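Long-range contact in Ras-3 from Cryphonectria parasitica (Cryphonectria parasitica, PDB 4KU4), which is a small G-domain protein of the Ras family, with the P-loop nucleotide-binding fold and GDP bound in its pocket: residues 14-27 with 86-100. Sequence-based numbering, arbitrary orientation.
Sequences TDKIAMLGEGGVGK and NELFVIVFDVTRRSS. With GDP (guanosine-5'-diphosphate), chain C.
Asn86 lays its amide against Ala18, ND2 standing 3.5 Å from Ala18 CB, where the central parallel strands 15-20 and 88-94 of the Ras-family G domain begin to pair; the same ND2 donates to Trp82 O. Next to it, the backbone N atoms of Glu87 and Leu88 both bond to Lys16 O. The carboxylates of Glu87 and Asp15 come unusually close, OE1 to OD1 3.0 Å, which may raise the proton affinity of one of them; a water joins Glu87 OE1 to Lys16 N. Phe89 and Ile91 share one face of the sheet with Ala18 and Leu20, and helix 98-118 packs on Leu20, Phe89 and Ile91. On the other face, Val90 CG2 meets Ile17 CG2 at 3.7 Å, while Met19, bent at chi2 and chi3 (-65° and -68°), brings CE to 3.8 Å from Val92 CG2. Val92 N closes the pairing on Leu20 O; beyond Leu20 the first strand runs into the P-loop, whose amides and Lys27 NZ hold the beta-phosphate of GDP. Val25 packs its CG2 on Val92 CG1. Arg97 NH1 donates to Glu22 OE1, in plane at the guanidinium edge, a salt bridge whose hydrogen bond (3.4 Å) is weak. Ser100 CB touches Val25 CG1 and lies 3.5 Å above the guanidinium plane.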
loop_
_atom_site.group_PDB
_atom_site.type_symbol
_atom_site.label_atom_id
_atom_site.label_comp_id
_atom_site.label_asym_id
_atom_site.label_seq_id
_atom_site.Cartn_x
_atom_site.Cartn_y
_atom_site.Cartn_z
ATOM N N THR A 14 13.033 -9.058 -4.062
ATOM C CA THR A 14 13.856 -8.070 -3.397
ATOM C C THR A 14 13.110 -7.327 -2.283
ATOM O O THR A 14 13.730 -6.828 -1.346
ATOM C CB THR A 14 14.387 -7.046 -4.402
ATOM O OG1 THR A 14 13.280 -6.379 -5.013
ATOM C CG2 THR A 14 15.190 -7.748 -5.480
ATOM N N ASP A 15 11.788 -7.258 -2.389
ATOM C CA ASP A 15 10.985 -6.487 -1.431
ATOM C C ASP A 15 9.634 -7.122 -1.136
ATOM O O ASP A 15 8.900 -7.491 -2.053
ATOM C CB ASP A 15 10.772 -5.072 -1.953
ATOM C CG ASP A 15 12.063 -4.308 -2.089
ATOM O OD1 ASP A 15 12.556 -3.794 -1.056
ATOM O OD2 ASP A 15 12.573 -4.208 -3.228
ATOM N N LYS A 16 9.294 -7.213 0.146
ATOM C CA LYS A 16 8.025 -7.800 0.559
ATOM C C LYS A 16 7.098 -6.707 1.048
ATOM O O LYS A 16 7.358 -6.075 2.066
ATOM C CB LYS A 16 8.252 -8.837 1.669
ATOM C CG LYS A 16 8.915 -10.123 1.205
ATOM C CD LYS A 16 9.635 -10.795 2.358
ATOM C CE LYS A 16 10.139 -12.184 1.996
ATOM N NZ LYS A 16 11.178 -12.674 2.967
ATOM N N ILE A 17 6.017 -6.482 0.315
ATOM C CA ILE A 17 5.057 -5.453 0.657
ATOM C C ILE A 17 3.722 -6.076 1.052
ATOM O O ILE A 17 3.240 -6.994 0.381
ATOM C CB ILE A 17 4.793 -4.551 -0.554
ATOM C CG1 ILE A 17 6.113 -4.055 -1.147
ATOM C CG2 ILE A 17 3.907 -3.418 -0.149
ATOM C CD1 ILE A 17 5.944 -3.249 -2.410
ATOM N N ALA A 18 3.116 -5.576 2.131
ATOM C CA ALA A 18 1.759 -5.997 2.469
ATOM C C ALA A 18 0.709 -4.908 2.162
ATOM O O ALA A 18 0.927 -3.736 2.437
ATOM C CB ALA A 18 1.673 -6.469 3.939
ATOM N N MET A 19 -0.407 -5.313 1.559
ATOM C CA MET A 19 -1.588 -4.452 1.436
ATOM C C MET A 19 -2.418 -4.504 2.706
ATOM O O MET A 19 -2.695 -5.577 3.216
ATOM C CB MET A 19 -2.464 -4.920 0.284
ATOM C CG MET A 19 -1.702 -5.131 -0.990
ATOM S SD MET A 19 -1.024 -3.591 -1.622
ATOM C CE MET A 19 -2.521 -2.730 -2.082
ATOM N N LEU A 20 -2.790 -3.341 3.214
ATOM C CA LEU A 20 -3.755 -3.257 4.324
ATOM C C LEU A 20 -4.850 -2.255 3.979
ATOM O O LEU A 20 -4.664 -1.399 3.109
ATOM C CB LEU A 20 -3.058 -2.841 5.619
ATOM C CG LEU A 20 -1.940 -3.743 6.139
ATOM C CD1 LEU A 20 -1.124 -3.055 7.251
ATOM C CD2 LEU A 20 -2.506 -5.076 6.600
ATOM N N GLY A 21 -5.985 -2.370 4.665
ATOM C CA GLY A 21 -7.145 -1.533 4.418
ATOM C C GLY A 21 -8.452 -2.296 4.571
ATOM O O GLY A 21 -8.487 -3.520 4.447
ATOM N N GLU A 22 -9.537 -1.575 4.837
ATOM C CA GLU A 22 -10.839 -2.229 4.950
ATOM C C GLU A 22 -11.267 -2.853 3.633
ATOM O O GLU A 22 -10.714 -2.549 2.576
ATOM C CB GLU A 22 -11.908 -1.229 5.384
ATOM C CG GLU A 22 -11.840 -0.825 6.833
ATOM C CD GLU A 22 -13.090 -0.081 7.270
ATOM O OE1 GLU A 22 -13.653 0.677 6.445
ATOM O OE2 GLU A 22 -13.515 -0.267 8.428
ATOM N N GLY A 23 -12.267 -3.724 3.695
ATOM C CA GLY A 23 -12.817 -4.310 2.488
ATOM C C GLY A 23 -13.393 -3.277 1.544
ATOM O O GLY A 23 -14.024 -2.314 1.975
ATOM N N GLY A 24 -13.164 -3.482 0.251
ATOM C CA GLY A 24 -13.764 -2.666 -0.779
ATOM C C GLY A 24 -13.011 -1.397 -1.136
ATOM O O GLY A 24 -13.510 -0.623 -1.930
ATOM N N VAL A 25 -11.811 -1.191 -0.586
ATOM C CA VAL A 25 -11.107 0.080 -0.815
ATOM C C VAL A 25 -10.328 0.051 -2.123
ATOM O O VAL A 25 -10.024 1.101 -2.708
ATOM C CB VAL A 25 -10.207 0.503 0.365
ATOM C CG1 VAL A 25 -11.073 0.875 1.611
ATOM C CG2 VAL A 25 -9.158 -0.565 0.672
ATOM N N GLY A 26 -10.024 -1.158 -2.582
ATOM C CA GLY A 26 -9.323 -1.318 -3.841
ATOM C C GLY A 26 -7.991 -2.039 -3.725
ATOM O O GLY A 26 -7.160 -1.920 -4.627
ATOM N N LYS A 27 -7.766 -2.765 -2.633
ATOM C CA LYS A 27 -6.493 -3.482 -2.455
ATOM C C LYS A 27 -6.169 -4.429 -3.617
ATOM O O LYS A 27 -5.119 -4.310 -4.275
ATOM C CB LYS A 27 -6.463 -4.247 -1.128
ATOM C CG LYS A 27 -6.583 -3.366 0.116
ATOM C CD LYS A 27 -6.470 -4.183 1.391
ATOM C CE LYS A 27 -7.626 -5.193 1.536
ATOM N NZ LYS A 27 -8.942 -4.494 1.559
ATOM N N ASN A 86 6.260 -8.892 6.456
ATOM C CA ASN A 86 6.520 -7.938 5.376
ATOM C C ASN A 86 7.373 -6.748 5.833
ATOM O O ASN A 86 7.381 -6.391 7.012
ATOM C CB ASN A 86 5.210 -7.467 4.735
ATOM C CG ASN A 86 4.565 -8.536 3.888
ATOM O OD1 ASN A 86 4.895 -8.701 2.705
ATOM N ND2 ASN A 86 3.631 -9.261 4.475
ATOM N N GLU A 87 8.089 -6.135 4.891
ATOM C CA GLU A 87 9.010 -5.036 5.185
ATOM C C GLU A 87 8.365 -3.667 4.944
ATOM O O GLU A 87 8.616 -2.711 5.676
ATOM C CB GLU A 87 10.295 -5.171 4.335
ATOM C CG GLU A 87 10.956 -3.830 3.947
ATOM C CD GLU A 87 12.183 -3.934 3.000
ATOM O OE1 GLU A 87 12.058 -4.424 1.838
ATOM O OE2 GLU A 87 13.278 -3.475 3.410
ATOM N N LEU A 88 7.533 -3.585 3.909
ATOM C CA LEU A 88 6.974 -2.320 3.473
ATOM C C LEU A 88 5.469 -2.466 3.392
ATOM O O LEU A 88 4.962 -3.571 3.212
ATOM C CB LEU A 88 7.523 -1.947 2.100
ATOM C CG LEU A 88 9.038 -2.055 1.928
ATOM C CD1 LEU A 88 9.442 -1.982 0.454
ATOM C CD2 LEU A 88 9.765 -0.982 2.749
ATOM N N PHE A 89 4.760 -1.346 3.495
ATOM C CA PHE A 89 3.316 -1.362 3.621
ATOM C C PHE A 89 2.579 -0.326 2.795
ATOM O O PHE A 89 2.955 0.845 2.742
ATOM C CB PHE A 89 2.928 -1.215 5.097
ATOM C CG PHE A 89 3.428 -2.337 5.954
ATOM C CD1 PHE A 89 2.655 -3.471 6.149
ATOM C CD2 PHE A 89 4.686 -2.278 6.528
ATOM C CE1 PHE A 89 3.110 -4.523 6.920
ATOM C CE2 PHE A 89 5.153 -3.327 7.307
ATOM C CZ PHE A 89 4.360 -4.458 7.493
ATOM N N VAL A 90 1.512 -0.785 2.160
ATOM C CA VAL A 90 0.617 0.079 1.430
ATOM C C VAL A 90 -0.730 -0.004 2.131
ATOM O O VAL A 90 -1.390 -1.045 2.100
ATOM C CB VAL A 90 0.488 -0.383 -0.018
ATOM C CG1 VAL A 90 -0.479 0.520 -0.785
ATOM C CG2 VAL A 90 1.875 -0.412 -0.694
ATOM N N ILE A 91 -1.119 1.086 2.793
ATOM C CA ILE A 91 -2.375 1.134 3.522
ATOM C C ILE A 91 -3.383 1.933 2.711
ATOM O O ILE A 91 -3.219 3.132 2.510
ATOM C CB ILE A 91 -2.147 1.711 4.920
ATOM C CG1 ILE A 91 -1.019 0.924 5.589
ATOM C CG2 ILE A 91 -3.449 1.698 5.738
ATOM C CD1 ILE A 91 -0.813 1.300 7.056
ATOM N N VAL A 92 -4.402 1.235 2.216
ATOM C CA VAL A 92 -5.338 1.801 1.254
ATOM C C VAL A 92 -6.658 2.249 1.892
ATOM O O VAL A 92 -7.246 1.550 2.733
ATOM C CB VAL A 92 -5.649 0.770 0.145
ATOM C CG1 VAL A 92 -6.464 1.408 -0.973
ATOM C CG2 VAL A 92 -4.358 0.191 -0.403
ATOM N N PHE A 93 -7.127 3.422 1.481
ATOM C CA PHE A 93 -8.483 3.851 1.815
ATOM C C PHE A 93 -9.183 4.316 0.535
ATOM O O PHE A 93 -8.543 4.432 -0.516
ATOM C CB PHE A 93 -8.485 4.920 2.912
ATOM C CG PHE A 93 -8.014 6.265 2.472
ATOM C CD1 PHE A 93 -8.925 7.225 2.039
ATOM C CD2 PHE A 93 -6.670 6.606 2.558
ATOM C CE1 PHE A 93 -8.499 8.492 1.653
ATOM C CE2 PHE A 93 -6.235 7.870 2.182
ATOM C CZ PHE A 93 -7.157 8.818 1.732
ATOM N N ASP A 94 -10.498 4.507 0.630
ATOM C CA ASP A 94 -11.361 4.821 -0.505
ATOM C C ASP A 94 -11.722 6.272 -0.295
ATOM O O ASP A 94 -12.278 6.615 0.747
ATOM C CB ASP A 94 -12.602 3.911 -0.425
ATOM C CG ASP A 94 -13.642 4.194 -1.505
ATOM O OD1 ASP A 94 -13.615 5.254 -2.157
ATOM O OD2 ASP A 94 -14.508 3.324 -1.693
ATOM N N VAL A 95 -11.372 7.141 -1.240
ATOM C CA VAL A 95 -11.551 8.562 -0.992
ATOM C C VAL A 95 -13.032 8.912 -0.901
ATOM O O VAL A 95 -13.377 9.984 -0.410
ATOM C CB VAL A 95 -10.863 9.481 -2.041
ATOM C CG1 VAL A 95 -9.350 9.247 -2.068
ATOM C CG2 VAL A 95 -11.504 9.318 -3.412
ATOM N N THR A 96 -13.893 8.011 -1.380
ATOM C CA THR A 96 -15.330 8.222 -1.302
ATOM C C THR A 96 -15.960 7.726 -0.010
ATOM O O THR A 96 -17.173 7.834 0.143
ATOM C CB THR A 96 -16.099 7.550 -2.470
ATOM O OG1 THR A 96 -16.161 6.131 -2.258
ATOM C CG2 THR A 96 -15.469 7.864 -3.814
ATOM N N ARG A 97 -15.159 7.172 0.905
ATOM C CA ARG A 97 -15.674 6.597 2.152
ATOM C C ARG A 97 -14.833 6.992 3.359
ATOM O O ARG A 97 -13.787 6.398 3.643
ATOM C CB ARG A 97 -15.736 5.071 2.083
ATOM C CG ARG A 97 -16.979 4.494 1.444
ATOM C CD ARG A 97 -17.338 3.166 2.120
ATOM N NE ARG A 97 -16.270 2.161 2.047
ATOM C CZ ARG A 97 -15.606 1.671 3.096
ATOM N NH1 ARG A 97 -15.878 2.087 4.329
ATOM N NH2 ARG A 97 -14.666 0.751 2.913
ATOM N N ARG A 98 -15.312 7.978 4.098
ATOM C CA ARG A 98 -14.534 8.505 5.203
ATOM C C ARG A 98 -14.233 7.451 6.274
ATOM O O ARG A 98 -13.188 7.499 6.904
ATOM C CB ARG A 98 -15.244 9.712 5.810
ATOM C CG ARG A 98 -14.639 10.168 7.106
ATOM C CD ARG A 98 -15.157 11.526 7.476
ATOM N NE ARG A 98 -14.785 12.525 6.486
ATOM C CZ ARG A 98 -13.619 13.149 6.485
ATOM N NH1 ARG A 98 -12.718 12.859 7.418
ATOM N NH2 ARG A 98 -13.353 14.052 5.551
ATOM N N SER A 99 -15.137 6.498 6.484
ATOM C CA SER A 99 -14.870 5.438 7.450
ATOM C C SER A 99 -13.592 4.670 7.108
ATOM O O SER A 99 -12.863 4.272 7.997
ATOM C CB SER A 99 -16.056 4.471 7.554
ATOM O OG SER A 99 -16.486 4.051 6.276
ATOM N N SER A 100 -13.336 4.452 5.820
ATOM C CA SER A 100 -12.147 3.712 5.389
ATOM C C SER A 100 -10.873 4.498 5.694
ATOM O O SER A 100 -9.815 3.925 5.967
ATOM C CB SER A 100 -12.210 3.359 3.893
ATOM O OG SER A 100 -11.950 4.504 3.096
HETATM P PB GDP C . -10.622 -4.695 -1.815
HETATM O O1B GDP C . -9.671 -5.735 -2.359
HETATM O O2B GDP C . -9.838 -3.663 -1.010
HETATM O O3B GDP C . -11.685 -5.345 -0.954
HETATM O O3A GDP C . -11.317 -3.937 -3.067
HETATM P PA GDP C . -11.493 -4.492 -4.589
HETATM O O1A GDP C . -10.197 -4.443 -5.369
HETATM O O2A GDP C . -12.109 -5.869 -4.639
HETATM O "O5'" GDP C . -12.482 -3.401 -5.220
HETATM C "C5'" GDP C . -13.770 -3.216 -4.626
HETATM C "C4'" GDP C . -14.635 -2.480 -5.635
HETATM O "O4'" GDP C . -14.022 -1.229 -5.870
HETATM C "C3'" GDP C . -14.712 -3.180 -6.977
HETATM O "O3'" GDP C . -16.039 -3.037 -7.517
HETATM C "C2'" GDP C . -13.738 -2.410 -7.834
HETATM O "O2'" GDP C . -14.104 -2.432 -9.213
HETATM C "C1'" GDP C . -13.852 -1.015 -7.254
HETATM N N9 GDP C . -12.620 -0.214 -7.401
HETATM C C8 GDP C . -11.393 -0.521 -6.935
HETATM N N7 GDP C . -10.514 0.463 -7.235
HETATM C C5 GDP C . -11.191 1.421 -7.892
HETATM C C6 GDP C . -10.877 2.723 -8.499
HETATM O O6 GDP C . -9.722 3.176 -8.455
HETATM N N1 GDP C . -11.872 3.406 -9.083
HETATM C C2 GDP C . -13.123 2.949 -9.152
HETATM N N2 GDP C . -14.051 3.714 -9.778
HETATM N N3 GDP C . -13.489 1.755 -8.621
HETATM C C4 GDP C . -12.577 0.972 -7.999
HETATM O O HOH W 1 11.480 -7.176 1.942
HETATM O O HOH W 2 -9.066 1.432 4.909
#